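Long-range contacts in angiotensin-converting enzyme (PDB 6S1Y), which is a zinc metallopeptidase of the mosquito Anopheles gambiae that probably trims peptides from the C-terminal end, as other angiotensin-converting enzymes do: residues F297-P306 and L359-Q367; Q367-G378 and K543-S551. All coordinates share one frame; numbering follows the deposited sequence.

Contact 1 (F297-P306 and L359-Q367). With ZN (zinc ion), chain G; NAG (2-acetamido-2-deoxy-beta-D-glucopyranose), chain C; KSN ((2~{S})-2-[[(4~{S})-4-azanyl-5-oxidanyl-5-oxidanylidene-pentanoyl]amino]pentanedioic acid), chain H.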
loop_
_atom_site.group_PDB
_atom_site.type_symbol
_atom_site.label_atom_id
_atom_site.label_comp_id
_atom_site.label_asym_id
_atom_site.label_seq_id
_atom_site.Cartn_x
_atom_site.Cartn_y
_atom_site.Cartn_z
ATOM N N PHE A 297 -8.819 -10.986 -14.440
ATOM C CA PHE A 297 -7.581 -10.896 -15.213
ATOM C C PHE A 297 -7.661 -11.718 -16.502
ATOM O O PHE A 297 -7.177 -11.282 -17.554
ATOM C CB PHE A 297 -6.394 -11.357 -14.363
ATOM C CG PHE A 297 -5.842 -10.296 -13.454
ATOM C CD1 PHE A 297 -5.098 -9.240 -13.969
ATOM C CD2 PHE A 297 -6.046 -10.357 -12.083
ATOM C CE1 PHE A 297 -4.583 -8.242 -13.128
ATOM C CE2 PHE A 297 -5.522 -9.365 -11.237
ATOM C CZ PHE A 297 -4.792 -8.314 -11.766
ATOM N N THR A 298 -8.252 -12.916 -16.443
ATOM C CA THR A 298 -8.382 -13.715 -17.667
ATOM C C THR A 298 -9.322 -13.038 -18.664
ATOM O O THR A 298 -9.049 -13.027 -19.871
ATOM C CB THR A 298 -8.856 -15.137 -17.351
ATOM O OG1 THR A 298 -10.128 -15.103 -16.698
ATOM C CG2 THR A 298 -7.859 -15.849 -16.436
ATOM N N SER A 299 -10.409 -12.424 -18.177
ATOM C CA SER A 299 -11.274 -11.642 -19.051
ATOM C C SER A 299 -10.518 -10.554 -19.797
ATOM O O SER A 299 -11.024 -10.038 -20.802
ATOM C CB SER A 299 -12.397 -10.995 -18.239
ATOM O OG SER A 299 -11.977 -9.725 -17.727
ATOM N N LEU A 300 -9.336 -10.158 -19.316
ATOM C CA LEU A 300 -8.538 -9.137 -19.985
ATOM C C LEU A 300 -7.453 -9.734 -20.882
ATOM O O LEU A 300 -6.516 -9.019 -21.268
ATOM C CB LEU A 300 -7.888 -8.199 -18.964
ATOM C CG LEU A 300 -8.799 -7.411 -18.016
ATOM C CD1 LEU A 300 -7.997 -6.712 -16.923
ATOM C CD2 LEU A 300 -9.627 -6.394 -18.779
ATOM N N ASN A 301 -7.556 -11.027 -21.214
ATOM C CA ASN A 301 -6.518 -11.716 -21.980
ATOM C C ASN A 301 -5.163 -11.619 -21.287
ATOM O O ASN A 301 -4.128 -11.432 -21.926
ATOM C CB ASN A 301 -6.413 -11.182 -23.405
ATOM C CG ASN A 301 -5.694 -12.153 -24.343
ATOM O OD1 ASN A 301 -5.932 -13.352 -24.298
ATOM N ND2 ASN A 301 -4.804 -11.624 -25.184
ATOM N N MET A 302 -5.171 -11.754 -19.971
ATOM C CA MET A 302 -3.970 -11.727 -19.152
ATOM C C MET A 302 -3.804 -13.096 -18.512
ATOM O O MET A 302 -4.707 -13.923 -18.547
ATOM C CB MET A 302 -4.050 -10.595 -18.102
ATOM C CG MET A 302 -4.109 -9.182 -18.744
ATOM S SD MET A 302 -4.137 -7.741 -17.607
ATOM C CE MET A 302 -2.429 -7.715 -17.080
ATOM N N THR A 303 -2.642 -13.323 -17.895
ATOM C CA THR A 303 -2.248 -14.674 -17.530
ATOM C C THR A 303 -3.112 -15.233 -16.411
ATOM O O THR A 303 -3.292 -14.591 -15.372
ATOM C CB THR A 303 -0.784 -14.705 -17.106
ATOM O OG1 THR A 303 0.032 -14.235 -18.183
ATOM C CG2 THR A 303 -0.375 -16.127 -16.706
ATOM N N LYS A 304 -3.632 -16.440 -16.626
ATOM C CA LYS A 304 -4.335 -17.189 -15.596
ATOM C C LYS A 304 -3.362 -17.625 -14.506
ATOM O O LYS A 304 -2.185 -17.873 -14.763
ATOM C CB LYS A 304 -5.003 -18.426 -16.216
ATOM C CG LYS A 304 -5.878 -19.237 -15.269
ATOM C CD LYS A 304 -5.885 -20.722 -15.641
ATOM C CE LYS A 304 -7.304 -21.276 -15.761
ATOM N NZ LYS A 304 -8.208 -20.861 -14.643
ATOM N N LEU A 305 -3.863 -17.736 -13.279
ATOM C CA LEU A 305 -2.978 -18.099 -12.170
ATOM C C LEU A 305 -2.471 -19.526 -12.365
ATOM O O LEU A 305 -3.275 -20.429 -12.591
ATOM C CB LEU A 305 -3.705 -17.983 -10.821
ATOM C CG LEU A 305 -4.044 -16.566 -10.343
ATOM C CD1 LEU A 305 -4.915 -16.600 -9.106
ATOM C CD2 LEU A 305 -2.775 -15.770 -10.060
ATOM N N PRO A 306 -1.167 -19.772 -12.257
ATOM C CA PRO A 306 -0.662 -21.152 -12.336
ATOM C C PRO A 306 -1.080 -21.975 -11.136
ATOM O O PRO A 306 -1.441 -21.457 -10.071
ATOM C CB PRO A 306 0.859 -20.976 -12.370
ATOM C CG PRO A 306 1.097 -19.647 -11.600
ATOM C CD PRO A 306 -0.098 -18.789 -11.955
ATOM N N LEU A 359 -3.554 -9.710 -6.144
ATOM C CA LEU A 359 -3.499 -10.429 -7.415
ATOM C C LEU A 359 -2.910 -9.562 -8.505
ATOM O O LEU A 359 -2.418 -10.098 -9.501
ATOM C CB LEU A 359 -4.886 -10.905 -7.866
ATOM C CG LEU A 359 -5.473 -12.115 -7.148
ATOM C CD1 LEU A 359 -6.953 -12.328 -7.504
ATOM C CD2 LEU A 359 -4.668 -13.379 -7.468
ATOM N N GLY A 360 -2.965 -8.237 -8.339
ATOM C CA GLY A 360 -2.292 -7.359 -9.278
ATOM C C GLY A 360 -0.785 -7.472 -9.181
ATOM O O GLY A 360 -0.088 -7.411 -10.196
ATOM N N HIS A 361 -0.266 -7.607 -7.953
ATOM C CA HIS A 361 1.151 -7.920 -7.763
ATOM C C HIS A 361 1.503 -9.234 -8.473
ATOM O O HIS A 361 2.469 -9.307 -9.238
ATOM C CB HIS A 361 1.485 -8.033 -6.259
ATOM C CG HIS A 361 1.569 -6.727 -5.515
ATOM N ND1 HIS A 361 2.331 -5.663 -5.949
ATOM C CD2 HIS A 361 1.049 -6.350 -4.321
ATOM C CE1 HIS A 361 2.251 -4.679 -5.071
ATOM N NE2 HIS A 361 1.475 -5.068 -4.077
ATOM N N ILE A 362 0.713 -10.288 -8.226
ATOM C CA ILE A 362 0.978 -11.587 -8.842
ATOM C C ILE A 362 1.012 -11.458 -10.364
ATOM O O ILE A 362 1.959 -11.901 -11.019
ATOM C CB ILE A 362 -0.070 -12.625 -8.405
ATOM C CG1 ILE A 362 0.009 -12.893 -6.906
ATOM C CG2 ILE A 362 0.137 -13.927 -9.185
ATOM C CD1 ILE A 362 1.301 -13.508 -6.446
ATOM N N GLN A 363 -0.020 -10.832 -10.944
ATOM C CA GLN A 363 -0.077 -10.673 -12.391
ATOM C C GLN A 363 1.156 -9.947 -12.907
ATOM O O GLN A 363 1.686 -10.279 -13.970
ATOM C CB GLN A 363 -1.339 -9.917 -12.784
ATOM C CG GLN A 363 -1.510 -9.743 -14.285
ATOM C CD GLN A 363 -1.737 -11.069 -15.010
ATOM O OE1 GLN A 363 -1.271 -11.251 -16.139
ATOM N NE2 GLN A 363 -2.459 -11.991 -14.364
ATOM N N TYR A 364 1.623 -8.938 -12.184
ATOM C CA TYR A 364 2.816 -8.232 -12.623
ATOM C C TYR A 364 3.998 -9.197 -12.642
ATOM O O TYR A 364 4.737 -9.276 -13.630
ATOM C CB TYR A 364 3.063 -7.040 -11.702
ATOM C CG TYR A 364 3.743 -5.804 -12.291
ATOM C CD1 TYR A 364 4.463 -5.845 -13.475
ATOM C CD2 TYR A 364 3.657 -4.579 -11.617
ATOM C CE1 TYR A 364 5.095 -4.688 -13.980
ATOM C CE2 TYR A 364 4.260 -3.431 -12.107
ATOM C CZ TYR A 364 4.984 -3.479 -13.284
ATOM O OH TYR A 364 5.574 -2.303 -13.725
ATOM N N TYR A 365 4.165 -9.969 -11.557
ATOM C CA TYR A 365 5.187 -11.008 -11.519
ATOM C C TYR A 365 5.112 -11.881 -12.774
ATOM O O TYR A 365 6.117 -12.085 -13.467
ATOM C CB TYR A 365 5.023 -11.873 -10.259
ATOM C CG TYR A 365 5.176 -11.174 -8.898
ATOM C CD1 TYR A 365 5.902 -9.993 -8.755
ATOM C CD2 TYR A 365 4.577 -11.713 -7.761
ATOM C CE1 TYR A 365 6.029 -9.375 -7.524
ATOM C CE2 TYR A 365 4.707 -11.107 -6.518
ATOM C CZ TYR A 365 5.429 -9.941 -6.405
ATOM O OH TYR A 365 5.536 -9.348 -5.165
ATOM N N LEU A 366 3.912 -12.388 -13.093
ATOM C CA LEU A 366 3.771 -13.303 -14.221
ATOM C C LEU A 366 4.108 -12.621 -15.536
ATOM O O LEU A 366 4.686 -13.253 -16.427
ATOM C CB LEU A 366 2.361 -13.887 -14.266
ATOM C CG LEU A 366 2.046 -14.790 -13.072
ATOM C CD1 LEU A 366 0.560 -15.087 -12.998
ATOM C CD2 LEU A 366 2.843 -16.122 -13.127
ATOM N N GLN A 367 3.814 -11.323 -15.662
ATOM C CA GLN A 367 4.021 -10.640 -16.936
ATOM C C GLN A 367 5.492 -10.351 -17.219
ATOM O O GLN A 367 5.873 -10.223 -18.386
ATOM C CB GLN A 367 3.232 -9.328 -16.978
ATOM C CG GLN A 367 1.731 -9.521 -17.078
ATOM C CD GLN A 367 1.314 -10.099 -18.425
ATOM O OE1 GLN A 367 1.840 -9.706 -19.462
ATOM N NE2 GLN A 367 0.366 -11.025 -18.407
HETATM ZN ZN ZN G . 0.861 -3.853 -2.608
HETATM C C1 NAG C . -4.057 -12.396 -26.155
HETATM C C2 NAG C . -4.443 -11.885 -27.549
HETATM C C3 NAG C . -3.632 -12.600 -28.628
HETATM C C4 NAG C . -2.136 -12.529 -28.338
HETATM C C5 NAG C . -1.865 -13.023 -26.913
HETATM C C6 NAG C . -0.426 -12.852 -26.485
HETATM C C7 NAG C . -6.717 -11.032 -27.938
HETATM C C8 NAG C . -8.154 -11.395 -28.143
HETATM N N2 NAG C . -5.870 -12.056 -27.780
HETATM O O3 NAG C . -3.905 -11.970 -29.873
HETATM O O4 NAG C . -1.416 -13.317 -29.289
HETATM O O5 NAG C . -2.654 -12.275 -25.973
HETATM O O6 NAG C . -0.231 -13.299 -25.150
HETATM O O7 NAG C . -6.338 -9.865 -27.925
HETATM C C10 KSN H . 5.134 -6.243 1.707
HETATM C C13 KSN H . 1.198 -4.777 -0.287
HETATM C C17 KSN H . -2.024 -0.782 3.768
HETATM C C02 KSN H . -2.310 -0.982 2.275
HETATM C C03 KSN H . -1.390 -1.970 1.544
HETATM C C04 KSN H . -0.650 -2.987 2.397
HETATM C C05 KSN H . -0.958 -4.473 2.077
HETATM C C07 KSN H . 1.428 -4.989 1.230
HETATM C C08 KSN H . 2.548 -5.971 1.547
HETATM C C09 KSN H . 3.939 -5.448 1.143
HETATM N N01 KSN H . -2.232 0.300 1.566
HETATM N N06 KSN H . 0.064 -5.406 1.581
HETATM O O11 KSN H . 4.964 -7.003 2.710
HETATM O O12 KSN H . 6.300 -6.140 1.190
HETATM O O14 KSN H . 0.442 -5.584 -0.894
HETATM O O15 KSN H . 1.700 -3.820 -0.907
HETATM O O16 KSN H . -2.050 -4.901 2.306
HETATM O O18 KSN H . -2.567 -1.578 4.581
HETATM O O19 KSN H . -1.290 0.128 4.238
#
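The amide of Q363 lies against the backbone of T303 and is held there by two hydrogen bonds. Q363 NE2 donates to T303 O at 2.9 Å, an almost straight bond (168° at the hydrogen) that arrives on a lone pair in the carbonyl plane, while Q363 OE1 accepts T303 N at 3.0 Å, the donor standing somewhat out of the amide's carbonyl plane. A second donor, Q367 NE2 one helical turn on, reaches Q363 OE1 at 2.8 Å. With both ends of the amide engaged, its rotation is fixed and the buried polar atoms are paired. Q363 CB lies over one face of the F297 ring, 4.0 Å from its centroid, in a CH-pi contact; CG leaves anti to the backbone N (chi1 -178°), and the bend at chi2 turns the amide to T303. Ring and amide run past each other with planes only 20° apart, and M302 CE packs on Q363 CG at 3.6 Å. The far rim of the ring reaches the helix backbone, F297 CZ lying 3.7 Å from G360 CA. Beyond the polar pair, L305 crosses L359 and I362 at about a right angle; L305 CD2 meets I362 CG2 at 3.6 Å, and P306 CD rests on L366 CD1. A Schellman motif with N301, which carries a glycan, as its C-prime residue ends helix 286-299 and turns the chain onto this surface. The partner, helix 349-368, carries the zinc ligand H361 on another side, and F297 also packs on helix 381-395, L359 and I362 on strand 339-342.

Contact 2 (Q367-G378 and K543-S551). With NAG (2-acetamido-2-deoxy-beta-D-glucopyranose), chain C.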
loop_
_atom_site.group_PDB
_atom_site.type_symbol
_atom_site.label_atom_id
_atom_site.label_comp_id
_atom_site.label_asym_id
_atom_site.label_seq_id
_atom_site.Cartn_x
_atom_site.Cartn_y
_atom_site.Cartn_z
ATOM N N GLN A 367 3.814 -11.323 -15.662
ATOM C CA GLN A 367 4.021 -10.640 -16.936
ATOM C C GLN A 367 5.492 -10.351 -17.219
ATOM O O GLN A 367 5.873 -10.223 -18.386
ATOM C CB GLN A 367 3.232 -9.328 -16.978
ATOM C CG GLN A 367 1.731 -9.521 -17.078
ATOM C CD GLN A 367 1.314 -10.099 -18.425
ATOM O OE1 GLN A 367 1.840 -9.706 -19.462
ATOM N NE2 GLN A 367 0.366 -11.025 -18.407
ATOM N N TYR A 368 6.332 -10.209 -16.197
ATOM C CA TYR A 368 7.731 -9.888 -16.454
ATOM C C TYR A 368 8.697 -10.997 -16.034
ATOM O O TYR A 368 9.912 -10.781 -16.047
ATOM C CB TYR A 368 8.112 -8.546 -15.798
ATOM C CG TYR A 368 8.048 -8.409 -14.276
ATOM C CD1 TYR A 368 8.656 -9.333 -13.429
ATOM C CD2 TYR A 368 7.436 -7.296 -13.688
ATOM C CE1 TYR A 368 8.618 -9.176 -12.034
ATOM C CE2 TYR A 368 7.390 -7.135 -12.304
ATOM C CZ TYR A 368 7.990 -8.067 -11.482
ATOM O OH TYR A 368 7.952 -7.892 -10.114
ATOM N N GLN A 369 8.194 -12.189 -15.711
ATOM C CA GLN A 369 9.068 -13.256 -15.238
ATOM C C GLN A 369 10.026 -13.769 -16.310
ATOM O O GLN A 369 10.999 -14.448 -15.962
ATOM C CB GLN A 369 8.242 -14.414 -14.692
ATOM C CG GLN A 369 7.369 -15.131 -15.692
ATOM C CD GLN A 369 6.680 -16.328 -15.065
ATOM O OE1 GLN A 369 6.991 -16.708 -13.935
ATOM N NE2 GLN A 369 5.745 -16.925 -15.784
ATOM N N HIS A 370 9.792 -13.449 -17.585
ATOM C CA HIS A 370 10.725 -13.793 -18.650
ATOM C C HIS A 370 11.921 -12.854 -18.715
ATOM O O HIS A 370 12.832 -13.094 -19.511
ATOM C CB HIS A 370 10.012 -13.758 -20.003
ATOM C CG HIS A 370 9.621 -12.377 -20.418
ATOM N ND1 HIS A 370 8.388 -11.831 -20.117
ATOM C CD2 HIS A 370 10.320 -11.406 -21.059
ATOM C CE1 HIS A 370 8.334 -10.593 -20.586
ATOM N NE2 HIS A 370 9.495 -10.309 -21.156
ATOM N N GLN A 371 11.932 -11.782 -17.935
ATOM C CA GLN A 371 13.031 -10.829 -17.986
ATOM C C GLN A 371 14.207 -11.312 -17.141
ATOM O O GLN A 371 14.062 -12.211 -16.312
ATOM C CB GLN A 371 12.569 -9.460 -17.487
ATOM C CG GLN A 371 11.458 -8.813 -18.312
ATOM C CD GLN A 371 11.964 -7.785 -19.323
ATOM O OE1 GLN A 371 13.141 -7.457 -19.368
ATOM N NE2 GLN A 371 11.056 -7.271 -20.135
ATOM N N PRO A 372 15.388 -10.734 -17.337
ATOM C CA PRO A 372 16.485 -10.986 -16.398
ATOM C C PRO A 372 16.114 -10.516 -14.999
ATOM O O PRO A 372 15.270 -9.632 -14.812
ATOM C CB PRO A 372 17.654 -10.177 -16.972
ATOM C CG PRO A 372 17.034 -9.222 -17.933
ATOM C CD PRO A 372 15.788 -9.858 -18.447
ATOM N N VAL A 373 16.778 -11.114 -14.006
ATOM C CA VAL A 373 16.345 -10.974 -12.619
ATOM C C VAL A 373 16.294 -9.507 -12.198
ATOM O O VAL A 373 15.358 -9.085 -11.515
ATOM C CB VAL A 373 17.258 -11.793 -11.685
ATOM C CG1 VAL A 373 18.732 -11.352 -11.815
ATOM C CG2 VAL A 373 16.770 -11.668 -10.252
ATOM N N GLU A 374 17.286 -8.707 -12.596
ATOM C CA GLU A 374 17.339 -7.319 -12.157
ATOM C C GLU A 374 16.326 -6.420 -12.865
ATOM O O GLU A 374 16.227 -5.238 -12.518
ATOM C CB GLU A 374 18.760 -6.766 -12.344
ATOM C CG GLU A 374 19.187 -6.525 -13.786
ATOM C CD GLU A 374 19.701 -7.779 -14.490
ATOM O OE1 GLU A 374 20.607 -7.653 -15.340
ATOM O OE2 GLU A 374 19.194 -8.882 -14.207
ATOM N N PHE A 375 15.589 -6.929 -13.851
ATOM C CA PHE A 375 14.461 -6.208 -14.423
ATOM C C PHE A 375 13.123 -6.746 -13.925
ATOM O O PHE A 375 12.071 -6.228 -14.324
ATOM C CB PHE A 375 14.481 -6.274 -15.954
ATOM C CG PHE A 375 15.546 -5.427 -16.601
ATOM C CD1 PHE A 375 16.299 -4.522 -15.870
ATOM C CD2 PHE A 375 15.786 -5.534 -17.961
ATOM C CE1 PHE A 375 17.274 -3.737 -16.492
ATOM C CE2 PHE A 375 16.767 -4.763 -18.583
ATOM C CZ PHE A 375 17.501 -3.866 -17.854
ATOM N N ARG A 376 13.138 -7.766 -13.071
ATOM C CA ARG A 376 11.902 -8.347 -12.552
ATOM C C ARG A 376 11.430 -7.541 -11.340
ATOM O O ARG A 376 11.496 -7.972 -10.187
ATOM C CB ARG A 376 12.114 -9.826 -12.230
ATOM C CG ARG A 376 12.297 -10.674 -13.477
ATOM C CD ARG A 376 12.656 -12.109 -13.180
ATOM N NE ARG A 376 11.528 -12.899 -12.722
ATOM C CZ ARG A 376 11.537 -14.225 -12.628
ATOM N NH1 ARG A 376 12.628 -14.895 -12.979
ATOM N NH2 ARG A 376 10.456 -14.883 -12.183
ATOM N N GLY A 377 10.963 -6.326 -11.643
ATOM C CA GLY A 377 10.329 -5.440 -10.686
ATOM C C GLY A 377 9.442 -4.447 -11.414
ATOM O O GLY A 377 9.365 -4.431 -12.645
ATOM N N GLY A 378 8.776 -3.592 -10.632
ATOM C CA GLY A 378 7.967 -2.538 -11.219
ATOM C C GLY A 378 8.803 -1.484 -11.928
ATOM O O GLY A 378 9.991 -1.326 -11.680
ATOM N N LYS A 543 -0.970 -5.416 -20.446
ATOM C CA LYS A 543 0.055 -6.456 -20.588
ATOM C C LYS A 543 1.384 -5.887 -21.073
ATOM O O LYS A 543 2.448 -6.182 -20.520
ATOM C CB LYS A 543 -0.377 -7.527 -21.598
ATOM C CG LYS A 543 -1.390 -8.522 -21.146
ATOM C CD LYS A 543 -1.857 -9.367 -22.340
ATOM C CE LYS A 543 -0.798 -10.342 -22.824
ATOM N NZ LYS A 543 -1.226 -11.017 -24.079
ATOM N N GLU A 544 1.334 -5.098 -22.148
ATOM C CA GLU A 544 2.554 -4.559 -22.735
ATOM C C GLU A 544 3.338 -3.743 -21.713
ATOM O O GLU A 544 4.561 -3.881 -21.594
ATOM C CB GLU A 544 2.206 -3.708 -23.966
ATOM C CG GLU A 544 3.398 -3.420 -24.871
ATOM C CD GLU A 544 3.092 -2.432 -26.001
ATOM O OE1 GLU A 544 1.971 -2.477 -26.555
ATOM O OE2 GLU A 544 3.985 -1.608 -26.334
ATOM N N MET A 545 2.656 -2.876 -20.966
ATOM C CA MET A 545 3.360 -2.068 -19.974
ATOM C C MET A 545 4.004 -2.957 -18.915
ATOM O O MET A 545 5.188 -2.810 -18.605
ATOM C CB MET A 545 2.403 -1.062 -19.333
ATOM C CG MET A 545 3.063 -0.174 -18.280
ATOM S SD MET A 545 1.986 1.190 -17.729
ATOM C CE MET A 545 0.849 0.353 -16.643
ATOM N N LEU A 546 3.245 -3.907 -18.376
ATOM C CA LEU A 546 3.753 -4.746 -17.302
ATOM C C LEU A 546 4.860 -5.678 -17.767
ATOM O O LEU A 546 5.756 -5.995 -16.981
ATOM C CB LEU A 546 2.612 -5.564 -16.700
ATOM C CG LEU A 546 1.401 -4.752 -16.243
ATOM C CD1 LEU A 546 0.408 -5.662 -15.532
ATOM C CD2 LEU A 546 1.822 -3.605 -15.354
ATOM N N ALA A 547 4.816 -6.143 -19.021
ATOM C CA ALA A 547 5.856 -7.046 -19.510
ATOM C C ALA A 547 7.220 -6.376 -19.490
ATOM O O ALA A 547 8.238 -7.069 -19.414
ATOM C CB ALA A 547 5.530 -7.535 -20.925
ATOM N N LEU A 548 7.261 -5.038 -19.526
ATOM C CA LEU A 548 8.535 -4.338 -19.473
ATOM C C LEU A 548 9.267 -4.540 -18.155
ATOM O O LEU A 548 10.495 -4.382 -18.114
ATOM C CB LEU A 548 8.326 -2.841 -19.687
ATOM C CG LEU A 548 7.804 -2.418 -21.060
ATOM C CD1 LEU A 548 7.516 -0.926 -21.018
ATOM C CD2 LEU A 548 8.808 -2.761 -22.158
ATOM N N GLY A 549 8.559 -4.879 -17.081
ATOM C CA GLY A 549 9.196 -4.877 -15.778
ATOM C C GLY A 549 9.901 -3.563 -15.550
ATOM O O GLY A 549 9.339 -2.470 -15.732
ATOM N N SER A 550 11.166 -3.662 -15.181
ATOM C CA SER A 550 12.008 -2.518 -14.874
ATOM C C SER A 550 12.972 -2.191 -16.008
ATOM O O SER A 550 13.895 -1.393 -15.820
ATOM C CB SER A 550 12.780 -2.808 -13.582
ATOM O OG SER A 550 13.462 -1.658 -13.139
ATOM N N SER A 551 12.767 -2.771 -17.189
ATOM C CA SER A 551 13.772 -2.692 -18.244
ATOM C C SER A 551 13.851 -1.313 -18.868
ATOM O O SER A 551 14.893 -0.958 -19.425
ATOM C CB SER A 551 13.478 -3.719 -19.330
ATOM O OG SER A 551 12.245 -3.450 -19.967
HETATM C C1 NAG C . -4.057 -12.396 -26.155
HETATM C C2 NAG C . -4.443 -11.885 -27.549
HETATM C C3 NAG C . -3.632 -12.600 -28.628
HETATM C C4 NAG C . -2.136 -12.529 -28.338
HETATM C C5 NAG C . -1.865 -13.023 -26.913
HETATM C C6 NAG C . -0.426 -12.852 -26.485
HETATM C C7 NAG C . -6.717 -11.032 -27.938
HETATM C C8 NAG C . -8.154 -11.395 -28.143
HETATM N N2 NAG C . -5.870 -12.056 -27.780
HETATM O O3 NAG C . -3.905 -11.970 -29.873
HETATM O O4 NAG C . -1.416 -13.317 -29.289
HETATM O O5 NAG C . -2.654 -12.275 -25.973
HETATM O O6 NAG C . -0.231 -13.299 -25.150
HETATM O O7 NAG C . -6.338 -9.865 -27.925
#
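F375 and S551 make the aromatic part of this contact: S551 CA sits over the centre of the F375 ring, 3.5 Å from the centroid and 12° off the normal, a CH-pi contact. Two hydrogen bonds cross between the segments. S550 N donates to F375 O at 2.9 Å, and Q371 NE2 to A547 O at 2.9 Å, the latter bent (145° at the hydrogen) and tilted from the amide plane; the sharp turn of Q371 at chi2 (-98°) brings its amide to the A547 carbonyl. Weaker CA-H...O contacts add to these, from A547 CA to Q367 O (3.4 Å) and from G549 CA to F375 O. G549, with positive phi, brings its CA against F375 O and the Y368 ring. It belongs to the type II' turn L548 to S551, in which S551 OG and S551 N both donate to L548 O. In van der Waals contact, Q367 CB packs on L546 CB at 3.8 Å, and Y368 CD2 on the G549 backbone, with L546 O at the edge of the tyrosine ring. The Y368 hydroxyl is hydrogen-bonded to H384. At the outer end, K543 NZ donates to NAG O6. Thus the end regions of helices 349-368 and 536-547 meet, while F375 also touches helix 81-90, and S550 is hydrogen-bonded through O to R85 and through OG to K89 of that helix.

How the contacts relate
Following the chain from the N terminus, helix 286-299 ends and contact 1 closes a loop of 52 residues, including strands 329-332 and 339-342, against helix 349-368. Contact 2 opens at the end of that same helix and closes a longer loop of 164 residues, largely helical, on the end of helix 536-547. The two are in series, neither nested nor crossed, and share Q367. Their centres lie 13 Å apart, and they touch directly: N301 O lies 3.1 Å from K543 CD, and M302 packs on K543. Both also meet the glycan on N301. Together they tie an earlier segment, 297-306, and a later one, 543-551, to the helix that bears H357 and H361 and to the chain that follows it.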